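PDB 4TZH: Lic12234 from Leptospira interrogans, which is of unknown function but belongs to a leucine-rich repeat subfamily of this pathogen and is regarded as a possible virulence factor. Local coordinates for residues 48-53 / 71-76; 58-63 / 78-83; 117-122 / 140-145; 133-138 / 156-161; 146-151 / 167-172. All coordinates share one frame; numbering follows the deposited sequence.

Overall arrangement
The chain is a leucine-rich repeat solenoid whose short parallel strands stack in sequence order. Contacts 1, 3 and 4 join equivalent pieces of successive coils; contact 2 joins successive coils slightly out of step, and contact 5 joins the loop 146-151 to residues 167-172, which run from strand 160-162 to helix 173-179. Contacts 1 and 3 are the same asparagine-bearing turn, with centres about 15 Å apart. Contact 2 interleaves with contact 1 along the chain and adds a zinc-bridged side; contact 4 interleaves with contact 3 and samples the sheet and its leucine core. Contact 5, centred about 12 Å from contact 3, lies at the surface near the C-terminal end.

Contact 1 (48-53 / 71-76); sequences LRDNEL and ISRNQI
The backbone oxygen Leu48 O is gripped by two asparagine amides that reach it from opposite faces of its carbonyl plane: Asn74 ND2 from the next coil at 2.9 Å, nearly straight at 174°, and Asn51 ND2 from its own turn. The amide of Asn74 is used at both ends. Its CG stands anti to the carbonyl carbon (chi1 -82°), which lays the group along the neighbouring turn, where OD1 accepts from Leu53 N at 3.0 Å while ND2 also holds Ile71 O of its own segment. Backbone bonds Asp50 N to Ser72 O and Gln75 N to Leu53 O (2.8 Å) run beside this asparagine ladder of a leucine-rich repeat. On the outer side, the extended Arg49 directs NH1 within its guanidinium plane to Ser72 OG at 2.9 Å; that hydroxyl is also bonded to Asp70, a zinc ligand. Arg73 CD lies over one face of the Arg49 guanidinium, whose plane is 84° from that of Arg73. Asp50 OD2 sits above the Arg73 guanidinium, 3.4 Å from NH2, a salt bridge of charges alone. Inside, Leu53 CB packs on CD1 of Ile76 in one of its two conformers. The turns follow strands 45-47 and 68-70, and the ladder runs on to Asn28 and Leu30 before them and to Asn97 beyond.

Contact 2 (58-63 / 78-83); sequences EEIGIL and NFPKEI. With ZN (zinc ion), chain F.
Two successive coils of the leucine-rich repeat solenoid meet here through their 3-10 segments on the side away from the parallel sheet, and a zinc ion joins them. Metal coordination dominates: Glu58 binds through OE2 alone at 1.9 Å, whereas Glu82 chelates unevenly, with OE1 at 2.1 Å and OE2 at 2.4 Å. The carboxylate planes stand 85° apart. Glu58 runs extended beyond CG, but in Glu82 the bend at chi2 (81°) turns both oxygens to the zinc ion. The ion probably offsets the repulsion expected between two carboxylates whose OE2 atoms approach to 3.1 Å. Apolar contact lies beside the site. Pro80 CB rests against Glu58 CG at 3.8 Å, and Ile60 CG2 meets both Pro80 CG and Ile83 CG2, the last at 4.1 Å on the buried side. Backbones also come close: Gly61 has no side chain, and its CA lies 3.4 Å from Glu82 O.

Contact 3 (117-122 / 140-145); sequences LNNNQL and LSSNKL
Asn143 sets its amide against the 117-122 turn, and its two torsions place it there. CG stands anti to the carbonyl carbon (chi1 -88°), and the amide is turned steeply about the next bond (chi2 -83°). ND2 thereby reaches Leu117 O at 3.0 Å in a nearly straight bond. OD1 receives Leu122 N at 3.0 Å in its carbonyl plane, on a lone pair. Asn120 repeats this conformation one coil earlier; its ND2 also bonds Leu117 O, but from the opposite face. This is the asparagine ladder of leucine-rich repeats, accompanied by backbone bonds from Asn119 N to Ser141 O and from Lys144 N to Leu122 O (2.8 Å). Leu117 and Leu140 run alongside each other, with CD1 of Leu117 3.7 Å from CD2 of Leu140. Leu122 crosses Leu140 at about a right angle. At the outer end, one water joins Asn119 OD1 and Ser142 OG, the latter also bonded to Asp165, and in one conformer of Ser141 its OG as well. Buried Asn120 and Asn143 thus meet backbone carbonyls and N-H groups of turns that form no strand, consistent with a role in holding them in register, while the leucines carry the apolar interior.

Contact 4 (133-138 / 156-161); sequences ENLVSL and KKLRIL
Leu138 and Leu161 are laid in the same direction, into the interior, with Leu138 CD2 3.9 Å from Leu161 CD1. Both have CG anti to the backbone N (chi1 176° and 175°), a shared conformation that keeps their branches in step. Leu135 and Leu158 form a second such pair, and Leu158 CD1 also reaches across to Leu138 CB at 4.0 Å. These leucines line the core of the leucine-rich repeat where each coil enters the parallel sheet; Leu138 also packs on Leu115 of strand 114-116. Ser137 and Ile160 occupy the other face, Ser137 OG 4.1 Å from Ile160 CB. The backbones join as Val136 O accepts from both Arg159 N (2.8 Å) and Ile160 N, and Leu138 N donates to Ile160 O at 3.0 Å. Before the strands, Lys157 stretches past the other segment, its CD 3.5 Å from Glu133 O, and a water bridges Glu133 O, Leu135 O and Lys157 N.

Contact 5 (146-151 / 167-172); sequences TSIPDE and PTLTTP
Residues 146-148 and 168-171 run 41° apart, drawing closest where the CA atoms of Thr146 and Leu169 stand 4.3 Å from each other. Leu169 carries the apolar contact: its CG lies anti to the backbone N (chi1 -173°), bringing CD1 against the peptide between Thr146 and Ser147, 3.5 Å from Thr146 C, while CD2 meets Ile148 CG1 at 4.3 Å. Thr146 CG2 brushes Thr168 O at 3.9 Å. Toward the C-terminal end of the leucine-rich repeat solenoid the chain leads from here into helix 173-179, which has Pro172 at its N-cap; Ile148 and Thr171 both pack on Ile176 of that helix. Two waters bridge the segments. One donates to Thr146 O and Thr168 O and accepts from Thr170 N at 2.8 Å; the other accepts from Ile148 N and is hydrogen-bonded to Thr171 OG1 at 2.7 Å. Thr168 OG1 turns instead to Leu145 O, and Thr146 OG1 bonds Thr123 O of the preceding coil.

Contact 1 (48-53 / 71-76)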
# COMPACT_ATOMS: atom_id res chain seq x y z
N LEU A 48 -3.11 -9.91 5.37
CA LEU A 48 -4.39 -9.66 6.06
C LEU A 48 -5.52 -9.56 5.08
O LEU A 48 -6.54 -8.92 5.35
CB LEU A 48 -4.31 -8.33 6.83
CG LEU A 48 -3.22 -8.28 7.89
CD1 LEU A 48 -2.96 -6.86 8.34
CD2 LEU A 48 -3.56 -9.18 9.08
N ARG A 49 -5.38 -10.23 3.94
CA ARG A 49 -6.34 -10.15 2.85
C ARG A 49 -7.71 -10.67 3.28
O ARG A 49 -7.77 -11.69 4.01
CB ARG A 49 -5.84 -11.02 1.69
CG ARG A 49 -6.84 -11.13 0.51
CD ARG A 49 -6.07 -11.69 -0.66
NE ARG A 49 -6.94 -12.07 -1.79
CZ ARG A 49 -7.38 -11.24 -2.74
NH1 ARG A 49 -7.05 -9.95 -2.71
NH2 ARG A 49 -8.12 -11.70 -3.75
N ASP A 50 -8.80 -10.04 2.83
CA ASP A 50 -10.14 -10.59 3.01
C ASP A 50 -10.53 -10.75 4.46
O ASP A 50 -11.02 -11.80 4.89
CB ASP A 50 -10.29 -11.89 2.24
CG ASP A 50 -11.70 -12.16 1.75
OD1 ASP A 50 -12.59 -11.30 1.97
OD2 ASP A 50 -11.94 -13.25 1.21
N ASN A 51 -10.36 -9.66 5.21
CA ASN A 51 -10.82 -9.53 6.57
C ASN A 51 -11.84 -8.38 6.60
O ASN A 51 -12.37 -7.98 5.54
CB ASN A 51 -9.68 -9.34 7.56
CG ASN A 51 -8.94 -10.61 7.81
OD1 ASN A 51 -9.45 -11.53 8.46
ND2 ASN A 51 -7.67 -10.70 7.38
N GLU A 52 -12.16 -7.89 7.79
CA GLU A 52 -13.12 -6.80 7.95
C GLU A 52 -12.42 -5.58 8.59
O GLU A 52 -13.01 -4.88 9.42
CB GLU A 52 -14.32 -7.27 8.81
CG GLU A 52 -15.02 -8.49 8.23
CD GLU A 52 -16.12 -9.07 9.11
OE1 GLU A 52 -15.97 -9.01 10.35
OE2 GLU A 52 -17.08 -9.67 8.57
N LEU A 53 -11.13 -5.36 8.27
CA LEU A 53 -10.39 -4.28 8.92
C LEU A 53 -10.80 -2.92 8.40
O LEU A 53 -11.07 -2.76 7.21
CB LEU A 53 -8.88 -4.46 8.70
CG LEU A 53 -8.26 -5.75 9.20
CD1 LEU A 53 -6.80 -5.87 8.74
CD2 LEU A 53 -8.25 -5.80 10.71
N ILE A 71 -3.06 -5.87 2.55
CA ILE A 71 -4.30 -5.54 3.26
C ILE A 71 -5.44 -5.46 2.28
O ILE A 71 -6.41 -4.75 2.50
CB ILE A 71 -4.27 -4.24 4.06
CG1 ILE A 71 -2.84 -3.82 4.38
CG2 ILE A 71 -5.17 -4.38 5.29
CD1 ILE A 71 -2.70 -2.40 5.06
N SER A 72 -5.33 -6.19 1.20
CA SER A 72 -6.36 -6.18 0.18
C SER A 72 -7.67 -6.74 0.67
O SER A 72 -7.69 -7.55 1.58
CB SER A 72 -5.90 -6.96 -1.04
OG SER A 72 -5.62 -8.32 -0.74
N ARG A 73 -8.77 -6.31 0.05
CA ARG A 73 -10.10 -6.87 0.35
C ARG A 73 -10.48 -6.70 1.82
O ARG A 73 -10.88 -7.66 2.51
CB ARG A 73 -10.24 -8.32 -0.13
CG ARG A 73 -10.19 -8.43 -1.65
CD ARG A 73 -10.61 -9.81 -2.18
NE ARG A 73 -11.93 -10.18 -1.68
CZ ARG A 73 -12.44 -11.40 -1.76
NH1 ARG A 73 -11.74 -12.39 -2.30
NH2 ARG A 73 -13.65 -11.65 -1.28
N ASN A 74 -10.39 -5.46 2.30
CA ASN A 74 -10.84 -5.14 3.66
C ASN A 74 -11.77 -3.94 3.49
O ASN A 74 -12.35 -3.76 2.41
CB ASN A 74 -9.66 -4.83 4.58
CG ASN A 74 -9.05 -6.08 5.09
OD1 ASN A 74 -9.50 -6.63 6.09
ND2 ASN A 74 -7.98 -6.58 4.47
N GLN A 75 -12.00 -3.17 4.56
CA GLN A 75 -12.81 -1.95 4.46
C GLN A 75 -11.94 -0.81 5.00
O GLN A 75 -12.42 0.06 5.73
CB GLN A 75 -14.11 -2.08 5.32
CG GLN A 75 -14.99 -3.29 4.94
CD GLN A 75 -15.81 -3.83 6.10
OE1 GLN A 75 -16.11 -3.13 7.10
NE2 GLN A 75 -16.18 -5.11 6.01
N ILE A 76 -10.63 -0.81 4.64
CA ILE A 76 -9.69 0.19 5.14
C ILE A 76 -10.07 1.58 4.66
O ILE A 76 -10.17 1.77 3.45
CB ILE A 76 -8.23 -0.18 4.70
CG1 ILE A 76 -7.75 -1.56 5.25
CG2 ILE A 76 -7.22 0.93 5.04
CD1 ILE A 76 -7.42 -1.63 6.80
O HOH W 1 -13.99 -14.66 0.15
O HOH W 2 -14.46 -6.64 4.41
O HOH W 3 -15.28 -3.82 10.19

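Contact 2 (58-63 / 78-83)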
# COMPACT_ATOMS: atom_id res chain seq x y z
N GLU A 58 -1.77 1.50 15.78
CA GLU A 58 -0.56 2.31 15.78
C GLU A 58 0.68 1.45 16.00
O GLU A 58 1.77 1.84 15.62
CB GLU A 58 -0.64 3.37 16.90
CG GLU A 58 -1.66 4.45 16.61
CD GLU A 58 -1.74 5.47 17.73
OE1 GLU A 58 -2.26 5.14 18.82
OE2 GLU A 58 -1.16 6.57 17.56
N GLU A 59 0.50 0.27 16.61
CA GLU A 59 1.58 -0.72 16.84
C GLU A 59 2.21 -1.22 15.55
O GLU A 59 3.32 -1.77 15.60
CB GLU A 59 1.06 -1.91 17.65
CG GLU A 59 0.85 -1.60 19.12
CD GLU A 59 -0.41 -0.83 19.52
OE1 GLU A 59 -1.24 -0.52 18.64
OE2 GLU A 59 -0.55 -0.52 20.72
N ILE A 60 1.57 -1.00 14.40
CA ILE A 60 2.15 -1.45 13.14
C ILE A 60 3.53 -0.82 12.91
O ILE A 60 4.38 -1.44 12.27
CB ILE A 60 1.18 -1.15 11.94
CG1 ILE A 60 1.50 -2.04 10.71
CG2 ILE A 60 1.17 0.32 11.54
CD1 ILE A 60 0.87 -3.44 10.80
N GLY A 61 3.74 0.38 13.40
CA GLY A 61 5.00 1.06 13.16
C GLY A 61 6.21 0.42 13.82
O GLY A 61 7.34 0.78 13.50
N ILE A 62 5.99 -0.55 14.75
CA ILE A 62 7.11 -1.25 15.39
C ILE A 62 7.71 -2.28 14.42
O ILE A 62 8.85 -2.74 14.62
CB ILE A 62 6.61 -1.92 16.72
CG1 ILE A 62 6.04 -0.87 17.70
CG2 ILE A 62 7.68 -2.82 17.41
CD1 ILE A 62 7.03 0.29 18.13
N LEU A 63 6.94 -2.64 13.39
CA LEU A 63 7.35 -3.67 12.43
C LEU A 63 8.31 -3.08 11.39
O LEU A 63 8.06 -3.17 10.19
CB LEU A 63 6.13 -4.31 11.78
CG LEU A 63 5.06 -4.87 12.69
CD1 LEU A 63 3.91 -5.45 11.85
CD2 LEU A 63 5.63 -5.93 13.60
N ASN A 78 -8.58 4.46 6.61
CA ASN A 78 -7.59 5.37 7.18
C ASN A 78 -6.46 4.59 7.77
O ASN A 78 -6.60 3.38 8.03
CB ASN A 78 -8.25 6.25 8.28
CG ASN A 78 -8.67 5.48 9.50
OD1 ASN A 78 -7.99 5.50 10.53
ND2 ASN A 78 -9.82 4.79 9.45
N PHE A 79 -5.34 5.30 8.05
CA PHE A 79 -4.15 4.72 8.63
C PHE A 79 -3.65 5.54 9.77
O PHE A 79 -3.76 6.76 9.73
CB PHE A 79 -3.01 4.68 7.60
CG PHE A 79 -3.32 3.85 6.39
CD1 PHE A 79 -3.20 2.47 6.43
CD2 PHE A 79 -3.78 4.45 5.22
CE1 PHE A 79 -3.48 1.70 5.30
CE2 PHE A 79 -4.05 3.69 4.09
CZ PHE A 79 -3.91 2.32 4.15
N PRO A 80 -2.94 4.90 10.72
CA PRO A 80 -2.28 5.68 11.77
C PRO A 80 -1.04 6.35 11.17
O PRO A 80 -0.45 5.83 10.21
CB PRO A 80 -1.85 4.60 12.77
CG PRO A 80 -1.64 3.35 11.93
CD PRO A 80 -2.73 3.45 10.89
N LYS A 81 -0.57 7.44 11.77
CA LYS A 81 0.64 8.08 11.26
C LYS A 81 1.86 7.14 11.34
O LYS A 81 2.81 7.31 10.57
CB LYS A 81 0.94 9.35 12.07
CG LYS A 81 0.01 10.49 11.70
CD LYS A 81 0.52 11.80 12.26
CE LYS A 81 -0.40 12.92 11.89
NZ LYS A 81 -0.31 13.32 10.46
N GLU A 82 1.83 6.15 12.27
CA GLU A 82 2.94 5.23 12.46
C GLU A 82 3.28 4.39 11.22
O GLU A 82 4.35 3.79 11.19
CB GLU A 82 2.71 4.33 13.69
CG GLU A 82 2.86 5.07 15.02
CD GLU A 82 1.69 5.90 15.54
OE1 GLU A 82 0.67 6.05 14.84
OE2 GLU A 82 1.80 6.34 16.71
N ILE A 83 2.41 4.40 10.19
CA ILE A 83 2.78 3.71 8.95
C ILE A 83 4.06 4.30 8.36
O ILE A 83 4.78 3.61 7.64
CB ILE A 83 1.63 3.71 7.90
CG1 ILE A 83 1.22 5.12 7.41
CG2 ILE A 83 0.45 2.94 8.42
CD1 ILE A 83 0.48 5.15 6.01
ZN ZN F . -0.25 7.42 16.09

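Contact 3 (117-122 / 140-145)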
# COMPACT_ATOMS: atom_id res chain seq x y z
N LEU A 117 -3.67 0.14 -5.58
CA LEU A 117 -4.78 0.87 -4.97
C LEU A 117 -6.04 0.63 -5.77
O LEU A 117 -7.01 1.39 -5.56
CB LEU A 117 -4.46 2.37 -4.90
CG LEU A 117 -3.44 2.75 -3.84
CD1 LEU A 117 -2.83 4.10 -4.13
CD2 LEU A 117 -4.10 2.75 -2.43
N ASN A 118 -6.08 -0.42 -6.60
CA ASN A 118 -7.26 -0.70 -7.44
C ASN A 118 -8.50 -0.85 -6.57
O ASN A 118 -8.41 -1.33 -5.45
CB ASN A 118 -7.11 -2.03 -8.18
CG ASN A 118 -5.75 -2.30 -8.75
OD1 ASN A 118 -4.73 -2.23 -8.04
ND2 ASN A 118 -5.75 -2.79 -9.98
N ASN A 119 -9.67 -0.51 -7.13
CA ASN A 119 -10.93 -0.73 -6.43
C ASN A 119 -11.01 -0.09 -5.06
O ASN A 119 -11.28 -0.76 -4.05
CB ASN A 119 -11.24 -2.25 -6.35
CG ASN A 119 -11.30 -2.90 -7.70
OD1 ASN A 119 -10.42 -3.66 -8.09
ND2 ASN A 119 -12.33 -2.58 -8.46
N ASN A 120 -10.81 1.22 -5.04
CA ASN A 120 -11.00 2.09 -3.89
C ASN A 120 -11.86 3.25 -4.39
O ASN A 120 -12.46 3.14 -5.48
CB ASN A 120 -9.67 2.55 -3.28
CG ASN A 120 -9.11 1.49 -2.36
OD1 ASN A 120 -9.57 1.37 -1.22
ND2 ASN A 120 -8.13 0.74 -2.82
N GLN A 121 -12.04 4.30 -3.58
CA GLN A 121 -12.88 5.40 -4.04
C GLN A 121 -12.07 6.70 -4.04
O GLN A 121 -12.58 7.77 -3.68
CB GLN A 121 -14.13 5.47 -3.13
CG GLN A 121 -14.94 4.15 -3.12
CD GLN A 121 -14.38 3.20 -2.09
OE1 GLN A 121 -13.99 3.62 -1.00
NE2 GLN A 121 -14.25 1.92 -2.44
N LEU A 122 -10.79 6.61 -4.42
CA LEU A 122 -9.93 7.79 -4.39
C LEU A 122 -10.35 8.82 -5.40
O LEU A 122 -10.69 8.48 -6.53
CB LEU A 122 -8.47 7.42 -4.65
CG LEU A 122 -7.82 6.50 -3.61
CD1 LEU A 122 -6.51 5.90 -4.19
CD2 LEU A 122 -7.54 7.25 -2.31
N LEU A 140 -4.07 2.35 -10.02
CA LEU A 140 -5.20 3.14 -9.50
C LEU A 140 -6.47 2.79 -10.28
O LEU A 140 -7.39 3.60 -10.31
CB LEU A 140 -4.89 4.65 -9.67
CG LEU A 140 -3.78 5.15 -8.75
CD1 LEU A 140 -3.18 6.43 -9.28
CD2 LEU A 140 -4.30 5.32 -7.32
N SER A 141 -6.53 1.59 -10.86
CA SER A 141 -7.71 1.30 -11.65
C SER A 141 -8.95 1.22 -10.80
O SER A 141 -8.88 0.90 -9.61
CB SER A 141 -7.54 0.02 -12.45
OG SER A 141 -7.23 -1.07 -11.61
N SER A 142 -10.11 1.54 -11.40
CA SER A 142 -11.37 1.49 -10.68
C SER A 142 -11.38 2.28 -9.40
O SER A 142 -11.64 1.76 -8.32
CB SER A 142 -11.79 0.04 -10.43
OG SER A 142 -11.93 -0.65 -11.66
N ASN A 143 -11.13 3.58 -9.53
CA ASN A 143 -11.23 4.53 -8.42
C ASN A 143 -12.22 5.61 -8.86
O ASN A 143 -13.03 5.36 -9.75
CB ASN A 143 -9.85 5.08 -8.05
CG ASN A 143 -9.20 4.18 -7.02
OD1 ASN A 143 -9.48 4.31 -5.83
ND2 ASN A 143 -8.40 3.21 -7.43
N LYS A 144 -12.21 6.77 -8.21
CA LYS A 144 -13.16 7.85 -8.55
C LYS A 144 -12.35 9.11 -8.83
O LYS A 144 -12.73 10.23 -8.45
CB LYS A 144 -14.14 8.04 -7.37
CG LYS A 144 -15.00 6.80 -7.07
CD LYS A 144 -16.09 6.53 -8.11
CE LYS A 144 -16.71 5.17 -7.92
NZ LYS A 144 -17.59 4.80 -9.06
N LEU A 145 -11.20 8.94 -9.50
CA LEU A 145 -10.24 10.02 -9.71
C LEU A 145 -10.80 11.17 -10.48
O LEU A 145 -11.49 10.97 -11.47
CB LEU A 145 -8.99 9.53 -10.44
CG LEU A 145 -8.13 8.55 -9.67
CD1 LEU A 145 -7.04 8.03 -10.58
CD2 LEU A 145 -7.52 9.18 -8.42
O HOH W 4 -9.59 -2.62 -11.04

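Contact 4 (133-138 / 156-161)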
# COMPACT_ATOMS: atom_id res chain seq x y z
N GLU A 133 10.29 7.82 -4.27
CA GLU A 133 11.34 7.77 -5.29
C GLU A 133 11.60 6.41 -5.91
O GLU A 133 12.08 6.34 -7.04
CB GLU A 133 12.67 8.33 -4.75
CG GLU A 133 12.57 9.75 -4.23
CD GLU A 133 13.87 10.45 -3.87
OE1 GLU A 133 14.88 10.26 -4.58
OE2 GLU A 133 13.84 11.27 -2.92
N ASN A 134 11.31 5.32 -5.16
CA ASN A 134 11.60 4.00 -5.67
C ASN A 134 10.36 3.33 -6.31
O ASN A 134 10.42 2.17 -6.69
CB ASN A 134 12.13 3.15 -4.52
CG ASN A 134 13.54 3.53 -4.18
OD1 ASN A 134 13.86 3.84 -3.01
ND2 ASN A 134 14.40 3.49 -5.18
N LEU A 135 9.26 4.09 -6.45
CA LEU A 135 8.04 3.49 -7.00
C LEU A 135 8.20 3.14 -8.46
O LEU A 135 8.56 4.04 -9.25
CB LEU A 135 6.87 4.43 -6.76
CG LEU A 135 5.49 3.79 -6.77
CD1 LEU A 135 5.32 2.80 -5.61
CD2 LEU A 135 4.42 4.85 -6.76
N VAL A 136 7.90 1.89 -8.83
CA VAL A 136 8.01 1.37 -10.19
C VAL A 136 6.63 1.13 -10.80
O VAL A 136 6.42 1.26 -12.01
CB VAL A 136 8.87 0.07 -10.16
CG1 VAL A 136 8.94 -0.60 -11.53
CG2 VAL A 136 10.28 0.37 -9.64
N SER A 137 5.67 0.75 -9.94
CA SER A 137 4.35 0.45 -10.47
C SER A 137 3.29 1.04 -9.54
O SER A 137 3.35 0.83 -8.33
CB SER A 137 4.17 -1.07 -10.56
OG SER A 137 2.88 -1.34 -11.09
N LEU A 138 2.36 1.80 -10.12
CA LEU A 138 1.28 2.43 -9.36
C LEU A 138 -0.02 2.08 -10.05
O LEU A 138 -0.22 2.51 -11.20
CB LEU A 138 1.48 3.93 -9.27
CG LEU A 138 0.40 4.75 -8.58
CD1 LEU A 138 0.13 4.25 -7.14
CD2 LEU A 138 0.78 6.23 -8.55
N LYS A 156 10.46 9.31 -10.90
CA LYS A 156 11.32 9.03 -12.05
C LYS A 156 11.55 7.56 -12.36
O LYS A 156 11.95 7.24 -13.49
CB LYS A 156 12.67 9.77 -11.92
CG LYS A 156 12.53 11.28 -11.69
CD LYS A 156 11.92 12.00 -12.89
CE LYS A 156 11.77 13.48 -12.65
NZ LYS A 156 11.16 14.17 -13.82
N LYS A 157 11.28 6.65 -11.40
CA LYS A 157 11.47 5.23 -11.64
C LYS A 157 10.14 4.57 -12.01
O LYS A 157 10.10 3.37 -12.30
CB LYS A 157 12.03 4.57 -10.38
CG LYS A 157 13.52 4.85 -10.17
CD LYS A 157 14.05 4.15 -8.93
CE LYS A 157 13.94 2.65 -8.94
NZ LYS A 157 14.83 2.06 -7.91
N LEU A 158 9.06 5.37 -12.08
CA LEU A 158 7.75 4.80 -12.38
C LEU A 158 7.74 4.27 -13.82
O LEU A 158 8.07 5.01 -14.78
CB LEU A 158 6.68 5.86 -12.15
CG LEU A 158 5.25 5.33 -12.09
CD1 LEU A 158 5.07 4.40 -10.89
CD2 LEU A 158 4.25 6.45 -12.07
N ARG A 159 7.37 2.99 -13.97
CA ARG A 159 7.35 2.32 -15.28
C ARG A 159 5.95 2.02 -15.75
O ARG A 159 5.72 1.89 -16.95
CB ARG A 159 8.25 1.08 -15.26
CG ARG A 159 9.75 1.40 -15.03
CD ARG A 159 10.32 2.38 -16.07
NE ARG A 159 11.66 2.90 -15.73
CZ ARG A 159 11.94 4.18 -15.47
NH1 ARG A 159 10.98 5.10 -15.47
NH2 ARG A 159 13.18 4.54 -15.18
N ILE A 160 5.01 1.86 -14.81
CA ILE A 160 3.61 1.61 -15.13
C ILE A 160 2.74 2.49 -14.28
O ILE A 160 2.84 2.44 -13.03
CB ILE A 160 3.18 0.14 -14.93
CG1 ILE A 160 4.03 -0.82 -15.80
CG2 ILE A 160 1.69 -0.02 -15.26
CD1 ILE A 160 3.58 -2.29 -15.68
N LEU A 161 1.85 3.26 -14.93
CA LEU A 161 0.84 4.03 -14.22
C LEU A 161 -0.52 3.53 -14.74
O LEU A 161 -0.81 3.75 -15.93
CB LEU A 161 0.99 5.54 -14.47
CG LEU A 161 -0.09 6.42 -13.87
CD1 LEU A 161 -0.13 6.30 -12.34
CD2 LEU A 161 0.13 7.89 -14.26
O HOH W 5 9.60 6.54 -9.03
O HOH W 6 12.44 8.71 -8.68

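Contact 5 (146-151 / 167-172)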
# COMPACT_ATOMS: atom_id res chain seq x y z
N THR A 146 -10.54 12.38 -9.98
CA THR A 146 -10.95 13.59 -10.68
C THR A 146 -9.76 14.44 -11.06
O THR A 146 -9.88 15.30 -11.94
CB THR A 146 -12.00 14.42 -9.91
OG1 THR A 146 -11.49 14.75 -8.62
CG2 THR A 146 -13.34 13.73 -9.82
N SER A 147 -8.62 14.22 -10.39
CA SER A 147 -7.38 14.92 -10.69
C SER A 147 -6.19 14.06 -10.29
O SER A 147 -6.31 13.18 -9.42
CB SER A 147 -7.32 16.27 -9.98
OG SER A 147 -7.15 16.14 -8.58
N ILE A 148 -5.06 14.33 -10.94
CA ILE A 148 -3.77 13.71 -10.66
C ILE A 148 -2.81 14.87 -10.27
O ILE A 148 -2.78 15.87 -10.99
CB ILE A 148 -3.30 12.87 -11.88
CG1 ILE A 148 -4.04 11.49 -11.96
CG2 ILE A 148 -1.76 12.70 -11.94
CD1 ILE A 148 -4.23 10.70 -10.63
N PRO A 149 -2.09 14.81 -9.13
CA PRO A 149 -1.21 15.95 -8.80
C PRO A 149 0.02 16.00 -9.69
O PRO A 149 0.53 14.94 -10.08
CB PRO A 149 -0.83 15.71 -7.34
CG PRO A 149 -0.87 14.20 -7.20
CD PRO A 149 -2.00 13.74 -8.12
N ASP A 150 0.52 17.22 -9.99
CA ASP A 150 1.73 17.39 -10.81
C ASP A 150 2.94 16.69 -10.19
O ASP A 150 3.82 16.24 -10.93
CB ASP A 150 2.05 18.87 -11.03
CG ASP A 150 1.03 19.64 -11.84
OD1 ASP A 150 0.23 19.00 -12.55
OD2 ASP A 150 1.05 20.89 -11.78
N GLU A 151 2.95 16.54 -8.85
CA GLU A 151 4.03 15.87 -8.13
C GLU A 151 4.20 14.41 -8.54
O GLU A 151 5.27 13.85 -8.33
CB GLU A 151 3.85 15.99 -6.61
CG GLU A 151 4.04 17.40 -6.07
CD GLU A 151 2.83 18.30 -6.10
OE1 GLU A 151 1.77 17.88 -6.62
OE2 GLU A 151 2.93 19.44 -5.58
N PRO A 167 -13.63 6.85 -15.17
CA PRO A 167 -14.34 7.73 -16.12
C PRO A 167 -14.61 9.14 -15.61
O PRO A 167 -14.95 10.01 -16.41
CB PRO A 167 -15.64 6.97 -16.42
CG PRO A 167 -15.84 6.09 -15.24
CD PRO A 167 -14.45 5.69 -14.79
N THR A 168 -14.45 9.36 -14.30
CA THR A 168 -14.59 10.63 -13.59
C THR A 168 -13.38 11.56 -13.86
O THR A 168 -13.44 12.75 -13.57
CB THR A 168 -14.74 10.38 -12.08
OG1 THR A 168 -13.71 9.47 -11.66
CG2 THR A 168 -16.11 9.79 -11.71
N LEU A 169 -12.26 11.01 -14.36
CA LEU A 169 -11.06 11.79 -14.61
C LEU A 169 -11.21 12.51 -15.93
O LEU A 169 -11.21 11.86 -16.98
CB LEU A 169 -9.79 10.89 -14.57
CG LEU A 169 -8.40 11.57 -14.65
CD1 LEU A 169 -8.17 12.52 -13.49
CD2 LEU A 169 -7.26 10.54 -14.63
N THR A 170 -11.42 13.84 -15.86
CA THR A 170 -11.62 14.69 -17.04
C THR A 170 -10.29 15.23 -17.55
O THR A 170 -10.25 15.77 -18.66
CB THR A 170 -12.64 15.82 -16.76
OG1 THR A 170 -12.13 16.67 -15.73
CG2 THR A 170 -14.02 15.30 -16.38
N THR A 171 -9.21 15.06 -16.76
CA THR A 171 -7.86 15.50 -17.10
C THR A 171 -7.44 14.92 -18.46
O THR A 171 -7.41 13.69 -18.61
CB THR A 171 -6.87 15.15 -15.99
OG1 THR A 171 -7.35 15.67 -14.75
CG2 THR A 171 -5.49 15.69 -16.26
N PRO A 172 -7.13 15.78 -19.47
CA PRO A 172 -6.73 15.25 -20.78
C PRO A 172 -5.52 14.33 -20.70
O PRO A 172 -4.61 14.57 -19.91
CB PRO A 172 -6.41 16.51 -21.60
CG PRO A 172 -7.17 17.61 -20.93
CD PRO A 172 -7.14 17.26 -19.47
O HOH W 7 -12.12 15.18 -13.47
O HOH W 8 -5.35 16.25 -13.05